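Local coordinates for phage-related conserved hypothetical protein, BB2244 (Bordetella bronchiseptica, PDB 2BDV), which is of unknown function but, like other SRAP proteins, probably forms covalent crosslinks with abasic sites in single-stranded DNA and may process its own N terminus, at residues G156-V159 against R164-V167; A74-I79 against E189-G194; S133-R136 against E140-E143. One frame throughout, in Å; residues are numbered along the deposited sequence.

Contact 1 (G156-V159 against R164-V167)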
ATOM      1  N   GLY A 156       2.417  11.586   9.248  1.00 26.77           N
ATOM      2  CA  GLY A 156       2.306  10.451  10.145  1.00 27.76           C
ATOM      3  C   GLY A 156       1.108   9.566   9.853  1.00 27.64           C
ATOM      4  O   GLY A 156       0.586   9.557   8.739  1.00 29.13           O
ATOM      5  N   GLY A 157       0.674   8.814  10.854  1.00 26.20           N
ATOM      6  CA  GLY A 157      -0.471   7.948  10.671  1.00 28.63           C
ATOM      7  C   GLY A 157      -1.765   8.736  10.771  1.00 30.73           C
ATOM      8  O   GLY A 157      -1.755   9.920  11.123  1.00 30.43           O
ATOM      9  N   MET A 158      -2.882   8.087  10.456  1.00 30.44           N
ATOM     10  CA  MET A 158      -4.184   8.735  10.530  1.00 31.30           C
ATOM     11  C   MET A 158      -4.569   8.866  12.005  1.00 31.29           C
ATOM     12  O   MET A 158      -5.222   9.829  12.399  1.00 35.13           O
ATOM     13  CB  MET A 158      -5.225   7.899   9.769  1.00 30.90           C
ATOM     14  CG  MET A 158      -6.560   8.594   9.502  1.00 32.00           C
ATOM     15  SD  MET A 158      -6.436  10.063   8.445  1.00 29.70           S
ATOM     16  CE  MET A 158      -6.038   9.303   6.892  1.00 31.36           C
ATOM     17  N   VAL A 159      -4.145   7.898  12.814  1.00 29.96           N
ATOM     18  CA  VAL A 159      -4.444   7.892  14.244  1.00 29.23           C
ATOM     19  C   VAL A 159      -3.164   7.910  15.082  1.00 28.04           C
ATOM     20  O   VAL A 159      -3.080   8.630  16.079  1.00 27.47           O
ATOM     21  CB  VAL A 159      -5.270   6.641  14.637  1.00 30.16           C
ATOM     22  CG1 VAL A 159      -5.624   6.692  16.105  1.00 28.40           C
ATOM     23  CG2 VAL A 159      -6.529   6.561  13.790  1.00 28.82           C
ATOM     24  N   ARG A 164       2.827   5.752   9.394  1.00 22.57           N
ATOM     25  CA  ARG A 164       2.905   6.409   8.101  1.00 23.19           C
ATOM     26  C   ARG A 164       1.656   6.101   7.293  1.00 21.65           C
ATOM     27  O   ARG A 164       1.468   4.975   6.839  1.00 23.95           O
ATOM     28  CB  ARG A 164       4.156   5.907   7.376  1.00 22.36           C
ATOM     29  CG  ARG A 164       5.453   6.192   8.135  1.00 25.18           C
ATOM     30  CD  ARG A 164       6.570   5.246   7.723  1.00 24.63           C
ATOM     31  NE  ARG A 164       6.489   3.985   8.449  1.00 28.26           N
ATOM     32  CZ  ARG A 164       6.826   3.837   9.731  1.00 29.55           C
ATOM     33  NH1 ARG A 164       6.714   2.654  10.321  1.00 28.61           N
ATOM     34  NH2 ARG A 164       7.296   4.868  10.421  1.00 28.78           N
ATOM     35  N   ARG A 165       0.802   7.097   7.104  1.00 21.99           N
ATOM     36  CA  ARG A 165      -0.426   6.868   6.358  1.00 22.44           C
ATOM     37  C   ARG A 165      -0.137   6.594   4.891  1.00 22.09           C
ATOM     38  O   ARG A 165       0.746   7.202   4.294  1.00 22.94           O
ATOM     39  CB  ARG A 165      -1.368   8.063   6.483  1.00 22.60           C
ATOM     40  CG  ARG A 165      -0.969   9.264   5.655  1.00 22.14           C
ATOM     41  CD  ARG A 165      -1.910  10.417   5.922  1.00 26.73           C
ATOM     42  NE  ARG A 165      -1.836  10.858   7.315  1.00 29.48           N
ATOM     43  CZ  ARG A 165      -2.557  11.853   7.821  1.00 30.81           C
ATOM     44  NH1 ARG A 165      -2.416  12.187   9.096  1.00 30.82           N
ATOM     45  NH2 ARG A 165      -3.420  12.509   7.051  1.00 29.28           N
ATOM     46  N   PRO A 166      -0.881   5.657   4.293  1.00 22.70           N
ATOM     47  CA  PRO A 166      -0.708   5.295   2.883  1.00 22.25           C
ATOM     48  C   PRO A 166      -1.331   6.323   1.946  1.00 21.94           C
ATOM     49  O   PRO A 166      -2.417   6.835   2.206  1.00 25.13           O
ATOM     50  CB  PRO A 166      -1.402   3.943   2.793  1.00 20.57           C
ATOM     51  CG  PRO A 166      -2.554   4.120   3.742  1.00 20.09           C
ATOM     52  CD  PRO A 166      -1.877   4.781   4.939  1.00 22.34           C
ATOM     53  N   VAL A 167      -0.641   6.629   0.857  1.00 20.28           N
ATOM     54  CA  VAL A 167      -1.152   7.595  -0.102  1.00 19.66           C
ATOM     55  C   VAL A 167      -2.240   6.954  -0.958  1.00 19.79           C
ATOM     56  O   VAL A 167      -1.956   6.113  -1.804  1.00 19.18           O
ATOM     57  CB  VAL A 167      -0.019   8.111  -1.015  1.00 19.74           C
ATOM     58  CG1 VAL A 167      -0.576   9.089  -2.044  1.00 20.00           C
ATOM     59  CG2 VAL A 167       1.056   8.778  -0.174  1.00 15.74           C
TER
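Three hydrogen bonds run from Arg165 to two consecutive glycine carbonyls, and all of their donors belong to this one residue. Gly156 O accepts twice: from the backbone Arg165 N at 3.0 Å and from the side-chain Arg165 NE at 3.1 Å. The two donors come from opposite faces of the carbonyl plane. The NE bond is fairly straight, 162° at the hydrogen, and Gly156 O lies at the guanidinium edge, near its plane. To put NE on the oxygen already held by its backbone N, the arginine sets CG between N and the carbonyl carbon (chi1 75°), which brings Arg165 CG to 3.5 Å from Gly156 O. Further out, Arg165 NH1 reaches Gly157 O at 3.1 Å; that bond is more bent, at 139°, and the oxygen is tilted from the guanidinium plane.

Packing adds a sulfur. Met158, crossing the arginine at about a right angle, lays SD over one guanidinium face, 4.1 Å from Arg165 NH2 and offset toward the rim. Glu197 makes only a long, weak ion pair with that nitrogen.

Outside the segments, Glu104 accepts from the backbone N of both Met158 and Val159, while Arg164 makes a backbone hydrogen bond with Cys2. Cys2 and Glu104 probably correspond to the active-site cysteine and glutamate of SRAP relatives, so the arrangement is consistent with a loop shaping that site.

Contact 2 (A74-I79 against E189-G194)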
ATOM      1  N   ALA A  74       7.187   3.220   1.320  1.00 19.97           N
ATOM      2  CA  ALA A  74       8.111   4.028   0.535  1.00 19.10           C
ATOM      3  C   ALA A  74       7.852   5.506   0.829  1.00 18.87           C
ATOM      4  O   ALA A  74       6.835   6.062   0.410  1.00 17.69           O
ATOM      5  CB  ALA A  74       7.930   3.740  -0.951  1.00 17.92           C
ATOM      6  N   LYS A  75       8.774   6.129   1.560  1.00 18.43           N
ATOM      7  CA  LYS A  75       8.651   7.534   1.942  1.00 22.80           C
ATOM      8  C   LYS A  75       8.448   8.460   0.743  1.00 22.82           C
ATOM      9  O   LYS A  75       9.294   8.564  -0.143  1.00 21.74           O
ATOM     10  CB  LYS A  75       9.886   7.986   2.743  1.00 23.48           C
ATOM     11  CG  LYS A  75       9.813   9.421   3.268  1.00 24.87           C
ATOM     12  CD  LYS A  75      11.060   9.784   4.055  1.00 25.10           C
ATOM     13  CE  LYS A  75      11.109   9.079   5.395  1.00 28.25           C
ATOM     14  NZ  LYS A  75      10.165   9.689   6.373  1.00 29.98           N
ATOM     15  N   LEU A  76       7.302   9.128   0.743  1.00 24.20           N
ATOM     16  CA  LEU A  76       6.921  10.047  -0.308  1.00 25.46           C
ATOM     17  C   LEU A  76       8.046  11.004  -0.694  1.00 26.89           C
ATOM     18  O   LEU A  76       8.327  11.202  -1.874  1.00 28.47           O
ATOM     19  CB  LEU A  76       5.683  10.827   0.143  1.00 25.11           C
ATOM     20  CG  LEU A  76       5.093  11.870  -0.798  1.00 25.08           C
ATOM     21  CD1 LEU A  76       6.000  13.085  -0.818  1.00 26.83           C
ATOM     22  CD2 LEU A  76       4.923  11.281  -2.200  1.00 23.26           C
ATOM     23  N   GLU A  77       8.700  11.592   0.297  1.00 27.62           N
ATOM     24  CA  GLU A  77       9.763  12.539   0.008  1.00 29.58           C
ATOM     25  C   GLU A  77      10.986  11.928  -0.660  1.00 28.35           C
ATOM     26  O   GLU A  77      11.612  12.569  -1.502  1.00 27.99           O
ATOM     27  CB  GLU A  77      10.187  13.258   1.278  1.00 33.05           C
ATOM     28  CG  GLU A  77      11.100  14.414   0.992  1.00 38.79           C
ATOM     29  CD  GLU A  77      11.211  15.343   2.162  1.00 42.61           C
ATOM     30  OE1 GLU A  77      11.708  14.894   3.220  1.00 43.55           O
ATOM     31  OE2 GLU A  77      10.789  16.514   2.020  1.00 44.42           O
ATOM     32  N   THR A  78      11.343  10.704  -0.283  1.00 26.75           N
ATOM     33  CA  THR A  78      12.489  10.065  -0.910  1.00 26.81           C
ATOM     34  C   THR A  78      12.161   9.845  -2.387  1.00 26.72           C
ATOM     35  O   THR A  78      13.035   9.936  -3.244  1.00 29.07           O
ATOM     36  CB  THR A  78      12.837   8.726  -0.234  1.00 26.32           C
ATOM     37  OG1 THR A  78      13.281   8.975   1.103  1.00 26.25           O
ATOM     38  CG2 THR A  78      13.945   8.010  -0.996  1.00 24.81           C
ATOM     39  N   ILE A  79      10.894   9.583  -2.687  1.00 26.52           N
ATOM     40  CA  ILE A  79      10.483   9.383  -4.070  1.00 26.95           C
ATOM     41  C   ILE A  79      10.524  10.727  -4.806  1.00 29.17           C
ATOM     42  O   ILE A  79      10.903  10.793  -5.974  1.00 28.01           O
ATOM     43  CB  ILE A  79       9.054   8.787  -4.152  1.00 25.31           C
ATOM     44  CG1 ILE A  79       8.995   7.481  -3.358  1.00 23.82           C
ATOM     45  CG2 ILE A  79       8.672   8.540  -5.605  1.00 24.59           C
ATOM     46  CD1 ILE A  79       7.620   6.853  -3.298  1.00 19.54           C
ATOM     47  N   GLU A 189       4.176  14.092  -9.246  1.00 25.83           N
ATOM     48  CA  GLU A 189       3.125  15.058  -8.933  1.00 29.29           C
ATOM     49  C   GLU A 189       1.880  14.362  -8.373  1.00 29.01           C
ATOM     50  O   GLU A 189       1.335  14.767  -7.343  1.00 27.78           O
ATOM     51  CB  GLU A 189       2.731  15.852 -10.186  1.00 31.26           C
ATOM     52  CG  GLU A 189       3.736  16.917 -10.625  1.00 34.03           C
ATOM     53  CD  GLU A 189       3.332  17.603 -11.919  1.00 36.01           C
ATOM     54  OE1 GLU A 189       3.963  18.624 -12.288  1.00 35.68           O
ATOM     55  OE2 GLU A 189       2.382  17.113 -12.576  1.00 37.25           O
ATOM     56  N   ILE A 190       1.437  13.316  -9.064  1.00 29.86           N
ATOM     57  CA  ILE A 190       0.258  12.554  -8.660  1.00 29.57           C
ATOM     58  C   ILE A 190       0.371  12.091  -7.209  1.00 29.95           C
ATOM     59  O   ILE A 190      -0.587  12.160  -6.445  1.00 28.84           O
ATOM     60  CB  ILE A 190       0.071  11.313  -9.563  1.00 28.77           C
ATOM     61  CG1 ILE A 190      -0.231  11.755 -10.996  1.00 27.05           C
ATOM     62  CG2 ILE A 190      -1.071  10.442  -9.042  1.00 30.87           C
ATOM     63  CD1 ILE A 190      -0.438  10.610 -11.962  1.00 24.25           C
ATOM     64  N   LEU A 191       1.560  11.637  -6.848  1.00 29.93           N
ATOM     65  CA  LEU A 191       1.820  11.129  -5.519  1.00 32.05           C
ATOM     66  C   LEU A 191       1.402  12.036  -4.371  1.00 33.79           C
ATOM     67  O   LEU A 191       1.066  11.548  -3.294  1.00 36.11           O
ATOM     68  CB  LEU A 191       3.295  10.783  -5.394  1.00 30.21           C
ATOM     69  CG  LEU A 191       3.578   9.383  -4.864  1.00 30.98           C
ATOM     70  CD1 LEU A 191       2.581   8.360  -5.408  1.00 30.42           C
ATOM     71  CD2 LEU A 191       4.993   9.022  -5.244  1.00 29.35           C
ATOM     72  N   ARG A 192       1.416  13.346  -4.582  1.00 35.06           N
ATOM     73  CA  ARG A 192       1.018  14.254  -3.513  1.00 34.92           C
ATOM     74  C   ARG A 192      -0.444  14.670  -3.580  1.00 33.68           C
ATOM     75  O   ARG A 192      -0.879  15.558  -2.845  1.00 33.37           O
ATOM     76  CB  ARG A 192       1.908  15.497  -3.488  1.00 37.91           C
ATOM     77  CG  ARG A 192       2.152  16.143  -4.831  1.00 43.25           C
ATOM     78  CD  ARG A 192       2.975  17.406  -4.653  1.00 46.02           C
ATOM     79  NE  ARG A 192       4.030  17.248  -3.646  1.00 49.00           N
ATOM     80  CZ  ARG A 192       5.017  16.358  -3.715  1.00 50.95           C
ATOM     81  NH1 ARG A 192       5.093  15.530  -4.750  1.00 51.56           N
ATOM     82  NH2 ARG A 192       5.942  16.309  -2.757  1.00 50.41           N
ATOM     83  N   ALA A 193      -1.203  14.024  -4.456  1.00 31.58           N
ATOM     84  CA  ALA A 193      -2.620  14.328  -4.589  1.00 30.20           C
ATOM     85  C   ALA A 193      -3.430  13.257  -3.867  1.00 29.74           C
ATOM     86  O   ALA A 193      -4.542  12.932  -4.269  1.00 30.54           O
ATOM     87  CB  ALA A 193      -3.013  14.383  -6.057  1.00 29.82           C
ATOM     88  N   GLY A 194      -2.864  12.709  -2.796  1.00 30.23           N
ATOM     89  CA  GLY A 194      -3.559  11.680  -2.042  1.00 30.10           C
ATOM     90  C   GLY A 194      -4.807  12.192  -1.343  1.00 29.20           C
ATOM     91  O   GLY A 194      -4.883  13.365  -0.988  1.00 28.66           O
TER
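Leu76 and Leu191 make the central contact, their side chains sliding past each other in opposite directions. Leu76 CD2 does the touching, 3.5 Å from Leu191 CG and 3.6 Å from Leu191 CB, so one methyl rests on the root of the opposing side chain. In Leu76, CG stands anti to the backbone nitrogen (chi1 180°) and chi2, at -74°, sets where the two methyls go: CD1 turns instead to Arg192, lying 3.8 Å from Arg192 NH2. Beside this pair, Ile79 meets the far end of Leu191 at about a right angle, with Ile79 CG2 3.7 Å and Ile79 CD1 3.9 Å from Leu191 CD2. No hydrogen bond joins the two segments; the evidence is for apolar packing with one guanidinium at its margin.

A second shell sets these groups in place. Lys75 is the N-cap residue of the short helix, and Lys75 O accepts from Ile79 N at 3.2 Å; this first turn puts Leu76 and Ile79 on the same side, both facing Leu191. The charged end of Arg192 is held by a salt bridge from NH1 to Glu80, one residue beyond Ile79, which ties the arginine to the helix that carries Leu76.

Farther out, Leu191 also touches Trp177 of helix 171-178, while Ile79 packs on Trp86 and Ile90. Helices 76-80 and 184-191 thus meet through Leu76, Ile79 and Leu191. Beneath them in the mixed sheet, Ile79 and Leu191 both reach Val150 of strand 147-151, and Leu132 and Ala130 respectively of strand 126-133, with helix 76-80 continuing directly from edge strand 73-75.

Contact 3 (S133-R136 against E140-E143)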
ATOM      1  N   SER A 133       6.862  -1.621  -6.943  1.00 15.96           N
ATOM      2  CA  SER A 133       7.291  -3.006  -6.898  1.00 16.73           C
ATOM      3  C   SER A 133       8.521  -3.248  -7.760  1.00 18.26           C
ATOM      4  O   SER A 133       8.733  -2.579  -8.773  1.00 20.88           O
ATOM      5  CB  SER A 133       6.134  -3.906  -7.357  1.00 16.66           C
ATOM      6  OG  SER A 133       6.563  -5.228  -7.622  1.00 19.00           O
ATOM      7  N   ALA A 134       9.339  -4.201  -7.338  1.00 18.12           N
ATOM      8  CA  ALA A 134      10.535  -4.551  -8.075  1.00 18.55           C
ATOM      9  C   ALA A 134      10.268  -5.834  -8.854  1.00 20.33           C
ATOM     10  O   ALA A 134      11.179  -6.422  -9.432  1.00 20.69           O
ATOM     11  CB  ALA A 134      11.701  -4.748  -7.123  1.00 18.61           C
ATOM     12  N   TRP A 135       9.027  -6.297  -8.865  1.00 18.38           N
ATOM     13  CA  TRP A 135       8.766  -7.506  -9.623  1.00 20.81           C
ATOM     14  C   TRP A 135       8.602  -7.133 -11.094  1.00 21.55           C
ATOM     15  O   TRP A 135       8.157  -6.032 -11.420  1.00 24.14           O
ATOM     16  CB  TRP A 135       7.508  -8.213  -9.124  1.00 20.09           C
ATOM     17  CG  TRP A 135       7.196  -9.433  -9.922  1.00 22.64           C
ATOM     18  CD1 TRP A 135       7.698 -10.689  -9.739  1.00 23.19           C
ATOM     19  CD2 TRP A 135       6.318  -9.514 -11.049  1.00 22.15           C
ATOM     20  NE1 TRP A 135       7.181 -11.549 -10.684  1.00 21.58           N
ATOM     21  CE2 TRP A 135       6.330 -10.849 -11.499  1.00 22.07           C
ATOM     22  CE3 TRP A 135       5.521  -8.582 -11.725  1.00 21.76           C
ATOM     23  CZ2 TRP A 135       5.577 -11.279 -12.593  1.00 23.62           C
ATOM     24  CZ3 TRP A 135       4.772  -9.003 -12.810  1.00 22.68           C
ATOM     25  CH2 TRP A 135       4.803 -10.342 -13.235  1.00 23.96           C
ATOM     26  N   ARG A 136       8.997  -8.043 -11.975  1.00 22.27           N
ATOM     27  CA  ARG A 136       8.879  -7.844 -13.415  1.00 24.36           C
ATOM     28  C   ARG A 136       8.642  -9.224 -14.022  1.00 25.83           C
ATOM     29  O   ARG A 136       8.957 -10.237 -13.397  1.00 23.74           O
ATOM     30  CB  ARG A 136      10.160  -7.231 -13.989  1.00 24.18           C
ATOM     31  CG  ARG A 136      10.518  -5.860 -13.435  1.00 24.49           C
ATOM     32  CD  ARG A 136       9.621  -4.741 -13.954  1.00 24.09           C
ATOM     33  NE  ARG A 136      10.096  -3.453 -13.449  1.00 22.85           N
ATOM     34  CZ  ARG A 136       9.831  -2.967 -12.240  1.00 23.22           C
ATOM     35  NH1 ARG A 136       9.068  -3.652 -11.394  1.00 21.02           N
ATOM     36  NH2 ARG A 136      10.372  -1.813 -11.862  1.00 21.59           N
ATOM     37  N   GLU A 140      10.958 -14.091  -9.991  1.00 36.50           N
ATOM     38  CA  GLU A 140      10.364 -14.886  -8.931  1.00 37.20           C
ATOM     39  C   GLU A 140       9.616 -13.976  -7.961  1.00 35.77           C
ATOM     40  O   GLU A 140       9.913 -12.784  -7.861  1.00 34.07           O
ATOM     41  CB  GLU A 140      11.451 -15.669  -8.206  1.00 40.93           C
ATOM     42  CG  GLU A 140      11.007 -17.054  -7.801  1.00 46.76           C
ATOM     43  CD  GLU A 140      12.175 -17.991  -7.618  1.00 50.05           C
ATOM     44  OE1 GLU A 140      12.968 -18.145  -8.575  1.00 51.42           O
ATOM     45  OE2 GLU A 140      12.297 -18.577  -6.521  1.00 52.54           O
ATOM     46  N   LEU A 141       8.645 -14.543  -7.250  1.00 34.57           N
ATOM     47  CA  LEU A 141       7.834 -13.783  -6.302  1.00 33.94           C
ATOM     48  C   LEU A 141       8.405 -13.796  -4.887  1.00 33.05           C
ATOM     49  O   LEU A 141       7.733 -14.195  -3.931  1.00 33.56           O
ATOM     50  CB  LEU A 141       6.402 -14.330  -6.300  1.00 33.17           C
ATOM     51  CG  LEU A 141       5.675 -14.285  -7.652  1.00 31.93           C
ATOM     52  CD1 LEU A 141       4.398 -15.091  -7.562  1.00 32.87           C
ATOM     53  CD2 LEU A 141       5.376 -12.853  -8.047  1.00 31.55           C
ATOM     54  N   ASP A 142       9.649 -13.341  -4.764  1.00 31.76           N
ATOM     55  CA  ASP A 142      10.336 -13.294  -3.481  1.00 31.41           C
ATOM     56  C   ASP A 142      10.520 -11.857  -2.967  1.00 30.61           C
ATOM     57  O   ASP A 142      10.074 -10.901  -3.605  1.00 30.66           O
ATOM     58  CB  ASP A 142      11.699 -14.007  -3.586  1.00 32.27           C
ATOM     59  CG  ASP A 142      12.499 -13.592  -4.817  1.00 32.87           C
ATOM     60  OD1 ASP A 142      12.304 -12.461  -5.317  1.00 36.61           O
ATOM     61  OD2 ASP A 142      13.341 -14.393  -5.284  1.00 31.90           O
ATOM     62  N   GLU A 143      11.171 -11.712  -1.814  1.00 28.77           N
ATOM     63  CA  GLU A 143      11.396 -10.392  -1.228  1.00 29.06           C
ATOM     64  C   GLU A 143      12.234  -9.516  -2.138  1.00 26.62           C
ATOM     65  O   GLU A 143      12.119  -8.292  -2.104  1.00 25.65           O
ATOM     66  CB  GLU A 143      12.094 -10.498   0.129  1.00 31.65           C
ATOM     67  CG  GLU A 143      11.485 -11.517   1.049  1.00 38.39           C
ATOM     68  CD  GLU A 143      11.927 -12.915   0.688  1.00 43.05           C
ATOM     69  OE1 GLU A 143      11.262 -13.880   1.120  1.00 45.08           O
ATOM     70  OE2 GLU A 143      12.952 -13.039  -0.023  1.00 43.67           O
TER
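Trp135 directs its indole at Glu140 and Leu141, the two residues that meet it across this surface loop. From CB, which points toward the other segment, the chain leaves with CG anti to the backbone nitrogen (chi1 178°), and the first ring atom to make contact is CD1. Trp135 CD1 lies 3.6 Å from Glu140 O, which sits at the ring's edge, near its plane, and also 3.6 Å from Leu141 CD2. The next atom, Trp135 NE1, is 3.5 Å from the same methyl, but its hydrogen bond goes to Ala139 O, just before segment 140-143. Past it, Trp135 CE2 is 4.1 Å from Leu141 CD2, so a single leucine branch is followed by three successive atoms of the five-membered ring. The two side chains cross obliquely, and the methyl sits neither squarely over the face nor at the edge.

Apart from Ser133, which ends strand 126-133, both segments lie in the long connection of a beta hairpin, whose antiparallel strands 126-133 and 147-151 are neighbours in the mixed sheet. Local turns shape each side of it. Ser133 OG accepts from Trp135 N at 3.0 Å, an ST turn that fixes the backbone from which the indole springs. Across the loop, Leu141 is the centre of an inverse gamma turn, closed by a weak bond from Asp142 N to Glu140 O, the carbonyl that meets CD1.

Arg136 points its CB the other way and folds back, so that its NH1 donates to Ser133 O at 2.9 Å in a nearly straight bond of 173°; its NH2 bonds to Thr92. Val49 and His145 also touch the indole, and Leu141 packs on Pro59.

How the contacts relate
From the N terminus, residues 74-79 open contact 2 as strand 73-75 passes into helix 76-80, and the partner, 189-194, comes 110 residues later; contacts 3 and 1 both fall within that span. Contact 3 comes first, closing a short loop inside the connection between strands 126-133 and 147-151. Contact 1 follows in series, closing a short loop within the connection between strand 147-151 and helix 171-178. Contacts 1 and 2 touch directly, with Val167 CG1 3.2 Å from Leu191 O, and so join that connection to segment 189-194. Contact 3 stands apart: its centre is about 25 Å from that of contact 1, on the opposite side of the chain's centre, and about 21 Å from that of contact 2.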